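Local atomic coordinates of CigR Protein (Salmonella enterica subsp. enterica serovar Typhimurium, PDB entry 4EW5), a protein that is a putative inner membrane protein of unknown function, represented here by its C-terminal domain. Residues 78-83 and 94-99; 25-30 and 59-64. All blocks are in the same frame, centred on the assembly; numbering follows the deposited sequence.

Interaction 1: residues 78-83 and 94-99; sequences GDNLVL and IINGVF
Leu81 and Phe99 press together on the tightly packed side of this contact. Phe99 CE2 lies 3.9 Å from Leu81 CB, and the rim of the ring is turned to the backbone oxygens of Asp79 and Asn80. Val98 CG1 sits over the middle of one ring face, while its other branch, CG2, meets Leu81 CB at 4.0 Å. Leu81 CG stands anti to the backbone N (chi1 178°), which sends CD2 alongside Ile95 CD1 and leaves CD1 against the Phe99 ring; Ala20 and Ala24 of helix 11-26 back this side, and Ile15 of the second subunit packs on Ile95. The backbones are those of an antiparallel beta hairpin, strand 80-85 with strand 91-95, although residues 81-99 are predicted to form a transmembrane helix. Leu81 and Ile95 form its hydrogen-bonded pair, Ile95 N to Leu81 O measuring 2.8 Å. Beyond the strand, Phe99 N reaches Asp79 O at 2.9 Å. The looser side carries Val82 and Ile94, whose CG1 atoms are 4.4 Å apart, and exposed Asn96. Here Asn80 OD1 accepts twice: in its carbonyl plane from Gly97 N (3.0 Å), and from Asn96 ND2 (3.1 Å), which stands above that plane, the two amide planes being 77° apart.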
loop_
_atom_site.group_PDB
_atom_site.type_symbol
_atom_site.label_atom_id
_atom_site.label_comp_id
_atom_site.label_asym_id
_atom_site.label_seq_id
_atom_site.Cartn_x
_atom_site.Cartn_y
_atom_site.Cartn_z
ATOM N N GLY A 78 -17.704 3.866 9.573
ATOM C CA GLY A 78 -17.192 4.461 10.796
ATOM C C GLY A 78 -16.164 5.470 10.324
ATOM O O GLY A 78 -16.462 6.336 9.453
ATOM N N ASP A 79 -14.966 5.373 10.870
ATOM C CA ASP A 79 -13.833 6.202 10.343
ATOM C C ASP A 79 -12.808 5.409 9.503
ATOM O O ASP A 79 -11.678 5.862 9.312
ATOM C CB ASP A 79 -13.185 7.021 11.424
ATOM C CG ASP A 79 -12.541 6.183 12.514
ATOM O OD1 ASP A 79 -12.668 4.938 12.438
ATOM O OD2 ASP A 79 -11.947 6.793 13.421
ATOM N N ASN A 80 -13.241 4.278 8.964
ATOM C CA ASN A 80 -12.358 3.360 8.222
ATOM C C ASN A 80 -12.639 3.353 6.748
ATOM O O ASN A 80 -13.795 3.644 6.290
ATOM C CB ASN A 80 -12.562 1.981 8.769
ATOM C CG ASN A 80 -12.425 1.942 10.314
ATOM O OD1 ASN A 80 -11.421 2.409 10.885
ATOM N ND2 ASN A 80 -13.525 1.561 11.006
ATOM N N LEU A 81 -11.659 2.920 5.964
ATOM C CA LEU A 81 -11.883 2.810 4.531
ATOM C C LEU A 81 -12.032 1.312 4.227
ATOM O O LEU A 81 -11.117 0.527 4.551
ATOM C CB LEU A 81 -10.667 3.352 3.779
ATOM C CG LEU A 81 -10.675 3.274 2.261
ATOM C CD1 LEU A 81 -11.913 3.891 1.597
ATOM C CD2 LEU A 81 -9.345 3.849 1.695
ATOM N N VAL A 82 -13.107 0.903 3.560
ATOM C CA VAL A 82 -13.447 -0.536 3.468
ATOM C C VAL A 82 -13.871 -0.859 2.046
ATOM O O VAL A 82 -14.738 -0.171 1.492
ATOM C CB VAL A 82 -14.580 -0.890 4.457
ATOM C CG1 VAL A 82 -14.812 -2.414 4.417
ATOM C CG2 VAL A 82 -14.253 -0.383 5.879
ATOM N N LEU A 83 -13.223 -1.836 1.403
ATOM C CA LEU A 83 -13.622 -2.292 0.134
ATOM C C LEU A 83 -14.667 -3.405 0.387
ATOM O O LEU A 83 -14.390 -4.384 1.116
ATOM C CB LEU A 83 -12.478 -2.953 -0.608
ATOM C CG LEU A 83 -12.704 -3.397 -2.060
ATOM C CD1 LEU A 83 -12.947 -2.204 -3.010
ATOM C CD2 LEU A 83 -11.583 -4.251 -2.596
ATOM N N ILE A 94 -9.751 -3.777 4.575
ATOM C CA ILE A 94 -10.057 -2.839 5.583
ATOM C C ILE A 94 -8.757 -2.028 5.823
ATOM O O ILE A 94 -7.697 -2.580 6.081
ATOM C CB ILE A 94 -10.415 -3.509 6.928
ATOM C CG1 ILE A 94 -11.630 -4.441 6.773
ATOM C CG2 ILE A 94 -10.681 -2.468 8.036
ATOM C CD1 ILE A 94 -11.700 -5.435 7.925
ATOM N N ILE A 95 -8.860 -0.724 5.758
ATOM C CA ILE A 95 -7.777 0.183 6.173
ATOM C C ILE A 95 -8.303 1.072 7.245
ATOM O O ILE A 95 -9.111 1.977 7.024
ATOM C CB ILE A 95 -7.306 1.005 4.958
ATOM C CG1 ILE A 95 -6.958 0.034 3.833
ATOM C CG2 ILE A 95 -6.147 1.922 5.297
ATOM C CD1 ILE A 95 -6.732 0.714 2.501
ATOM N N ASN A 96 -7.891 0.818 8.469
ATOM C CA ASN A 96 -8.455 1.516 9.611
ATOM C C ASN A 96 -7.951 2.952 9.861
ATOM O O ASN A 96 -6.815 3.301 9.566
ATOM C CB ASN A 96 -8.216 0.669 10.874
ATOM C CG ASN A 96 -9.079 -0.597 10.906
ATOM O OD1 ASN A 96 -8.577 -1.659 11.160
ATOM N ND2 ASN A 96 -10.355 -0.473 10.615
ATOM N N GLY A 97 -8.847 3.789 10.333
ATOM C CA GLY A 97 -8.537 5.093 10.810
ATOM C C GLY A 97 -8.323 6.208 9.795
ATOM O O GLY A 97 -7.973 7.349 10.184
ATOM N N VAL A 98 -8.580 5.879 8.529
ATOM C CA VAL A 98 -8.302 6.789 7.411
ATOM C C VAL A 98 -9.007 8.127 7.553
ATOM O O VAL A 98 -8.445 9.138 7.248
ATOM C CB VAL A 98 -8.694 6.070 6.095
ATOM C CG1 VAL A 98 -8.823 7.058 4.910
ATOM C CG2 VAL A 98 -7.633 5.005 5.807
ATOM N N PHE A 99 -10.220 8.110 8.104
ATOM C CA PHE A 99 -11.099 9.285 8.208
ATOM C C PHE A 99 -11.249 9.837 9.619
ATOM O O PHE A 99 -12.124 10.695 9.907
ATOM C CB PHE A 99 -12.473 8.964 7.631
ATOM C CG PHE A 99 -12.432 8.479 6.227
ATOM C CD1 PHE A 99 -12.294 9.370 5.135
ATOM C CD2 PHE A 99 -12.493 7.152 5.966
ATOM C CE1 PHE A 99 -12.220 8.840 3.836
ATOM C CE2 PHE A 99 -12.470 6.637 4.702
ATOM C CZ PHE A 99 -12.351 7.470 3.610
#

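Interaction 2: residues 25-30 and 59-64; sequences VNLGLT and PASMLG
At the end of helix 11-26, Leu27 and Leu29 reach across to the short helix 60-63, and together with Met62, present as selenomethionine, they account for most of the surface buried here. Leu27 works with both methyls. Its CD1 rests against Met62 CB at 3.8 Å, and the two side chains cross at a slant. Both Leu27 methyls also border Ser61 as van der Waals neighbours: CD1 is 3.7 Å and CD2 3.9 Å from Ser61 OG.

Leu29 touches through one branch. Its CD1 meets the outer corner of the Pro59 ring, 3.5 Å from Pro59 CG, closer than carbons usually pack, and the same methyl lies 3.9 Å from Met62 SE. Met62 serves both leucines at different points along its length: CB, placed by the helix, meets Leu27, and with CG anti to the backbone N (chi1 180°) and the chain extended, the selenium is carried out to Leu29. Further partners, Leu23 and Phe99, flank Met62 and make it the buried member of an otherwise surface contact.

Between the leucines, Gly28 has positive phi and closes helix 11-26 with a Schellman motif, Gly28 N bonding Val25 O at 3.1 Å. On the other side Pro59 occupies the N-cap position of helix 60-63, and its carbonyl oxygen takes a bond from Leu63 N within that helix. What passes between the segments is therefore van der Waals packing of methyls, proline ring and selenium, with the Ser61 hydroxyl as the one polar group taking part, which is consistent with a contact set by shape rather than by directional bonds.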
loop_
_atom_site.group_PDB
_atom_site.type_symbol
_atom_site.label_atom_id
_atom_site.label_comp_id
_atom_site.label_asym_id
_atom_site.label_seq_id
_atom_site.Cartn_x
_atom_site.Cartn_y
_atom_site.Cartn_z
ATOM N N VAL A 25 -7.204 13.450 4.212
ATOM C CA VAL A 25 -6.889 14.706 4.831
ATOM C C VAL A 25 -6.903 15.828 3.782
ATOM O O VAL A 25 -7.482 16.863 3.991
ATOM C CB VAL A 25 -5.521 14.695 5.561
ATOM C CG1 VAL A 25 -5.060 16.135 5.931
ATOM C CG2 VAL A 25 -5.573 13.730 6.770
ATOM N N ASN A 26 -6.246 15.601 2.657
ATOM C CA ASN A 26 -6.176 16.641 1.598
ATOM C C ASN A 26 -7.445 16.913 0.849
ATOM O O ASN A 26 -7.608 18.017 0.293
ATOM C CB ASN A 26 -4.966 16.422 0.718
ATOM C CG ASN A 26 -3.656 16.558 1.521
ATOM O OD1 ASN A 26 -2.855 15.579 1.651
ATOM N ND2 ASN A 26 -3.464 17.752 2.152
ATOM N N LEU A 27 -8.420 16.003 0.961
ATOM C CA LEU A 27 -9.780 16.212 0.459
ATOM C C LEU A 27 -10.789 16.635 1.524
ATOM O O LEU A 27 -11.964 16.796 1.246
ATOM C CB LEU A 27 -10.276 14.944 -0.281
ATOM C CG LEU A 27 -9.398 14.554 -1.479
ATOM C CD1 LEU A 27 -9.616 13.121 -2.039
ATOM C CD2 LEU A 27 -9.620 15.614 -2.579
ATOM N N GLY A 28 -10.344 16.843 2.764
ATOM C CA GLY A 28 -11.257 17.302 3.813
ATOM C C GLY A 28 -12.183 16.245 4.407
ATOM O O GLY A 28 -13.170 16.569 5.062
ATOM N N LEU A 29 -11.854 14.991 4.248
ATOM C CA LEU A 29 -12.691 13.889 4.719
ATOM C C LEU A 29 -12.157 13.381 6.065
ATOM O O LEU A 29 -11.650 12.273 6.177
ATOM C CB LEU A 29 -12.656 12.798 3.642
ATOM C CG LEU A 29 -13.046 13.266 2.214
ATOM C CD1 LEU A 29 -12.922 12.169 1.155
ATOM C CD2 LEU A 29 -14.449 13.792 2.343
ATOM N N THR A 30 -12.132 14.226 7.083
ATOM C CA THR A 30 -11.694 13.764 8.379
ATOM C C THR A 30 -12.733 14.105 9.423
ATOM O O THR A 30 -13.581 14.932 9.195
ATOM C CB THR A 30 -10.299 14.331 8.736
ATOM O OG1 THR A 30 -10.334 15.740 8.938
ATOM C CG2 THR A 30 -9.304 14.013 7.617
ATOM N N PRO A 59 -16.078 9.957 -2.262
ATOM C CA PRO A 59 -16.200 10.856 -3.423
ATOM C C PRO A 59 -15.328 10.421 -4.608
ATOM O O PRO A 59 -14.254 9.873 -4.413
ATOM C CB PRO A 59 -15.734 12.233 -2.872
ATOM C CG PRO A 59 -14.945 11.900 -1.674
ATOM C CD PRO A 59 -15.532 10.667 -1.100
ATOM N N ALA A 60 -15.794 10.743 -5.833
ATOM C CA ALA A 60 -15.086 10.426 -7.074
ATOM C C ALA A 60 -13.664 10.891 -7.052
ATOM O O ALA A 60 -12.775 10.178 -7.550
ATOM C CB ALA A 60 -15.812 11.029 -8.316
ATOM N N SER A 61 -13.394 12.040 -6.458
ATOM C CA SER A 61 -12.019 12.522 -6.390
ATOM C C SER A 61 -11.132 11.488 -5.705
ATOM O O SER A 61 -9.982 11.273 -6.128
ATOM C CB SER A 61 -11.875 13.823 -5.566
ATOM O OG SER A 61 -12.496 13.621 -4.281
HETATM N N MSE A 62 -11.608 10.859 -4.644
HETATM C CA MSE A 62 -10.806 9.847 -3.976
HETATM C C MSE A 62 -10.826 8.490 -4.672
HETATM O O MSE A 62 -9.801 7.789 -4.695
HETATM C CB MSE A 62 -11.231 9.724 -2.510
HETATM C CG MSE A 62 -10.482 8.716 -1.748
HETATM SE SE MSE A 62 -10.713 9.164 0.198
HETATM C CE MSE A 62 -9.588 7.805 0.886
ATOM N N LEU A 63 -11.954 8.081 -5.214
ATOM C CA LEU A 63 -12.054 6.831 -5.919
ATOM C C LEU A 63 -11.159 6.749 -7.146
ATOM O O LEU A 63 -10.730 5.669 -7.496
ATOM C CB LEU A 63 -13.484 6.555 -6.351
ATOM C CG LEU A 63 -14.441 6.094 -5.278
ATOM C CD1 LEU A 63 -15.801 5.744 -5.893
ATOM C CD2 LEU A 63 -13.912 4.876 -4.543
ATOM N N GLY A 64 -10.888 7.885 -7.766
ATOM C CA GLY A 64 -9.901 7.971 -8.809
ATOM C C GLY A 64 -8.489 7.566 -8.448
ATOM O O GLY A 64 -7.689 7.284 -9.372
#

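Interaction 2 closes first along the chain and interaction 1 follows it in series, their centres about 13 Å apart. Interaction 1 lies almost at the centre of the chain, in the hairpin at one edge of the antiparallel sheet as counted within the chain, whereas interaction 2 sits near the surface, where helix 11-26 ends. Helix 11-26 relates the two: it packs on the hairpin side chains and runs out into the leucines of 25-30. They also touch directly. Met62 CE lies 3.9 Å from Phe99 CZ and 4.0 Å from Leu81 CD2, and Phe99 also packs on Leu29. One apolar layer thus continues from sheet to short helix, shared by segments far apart in sequence.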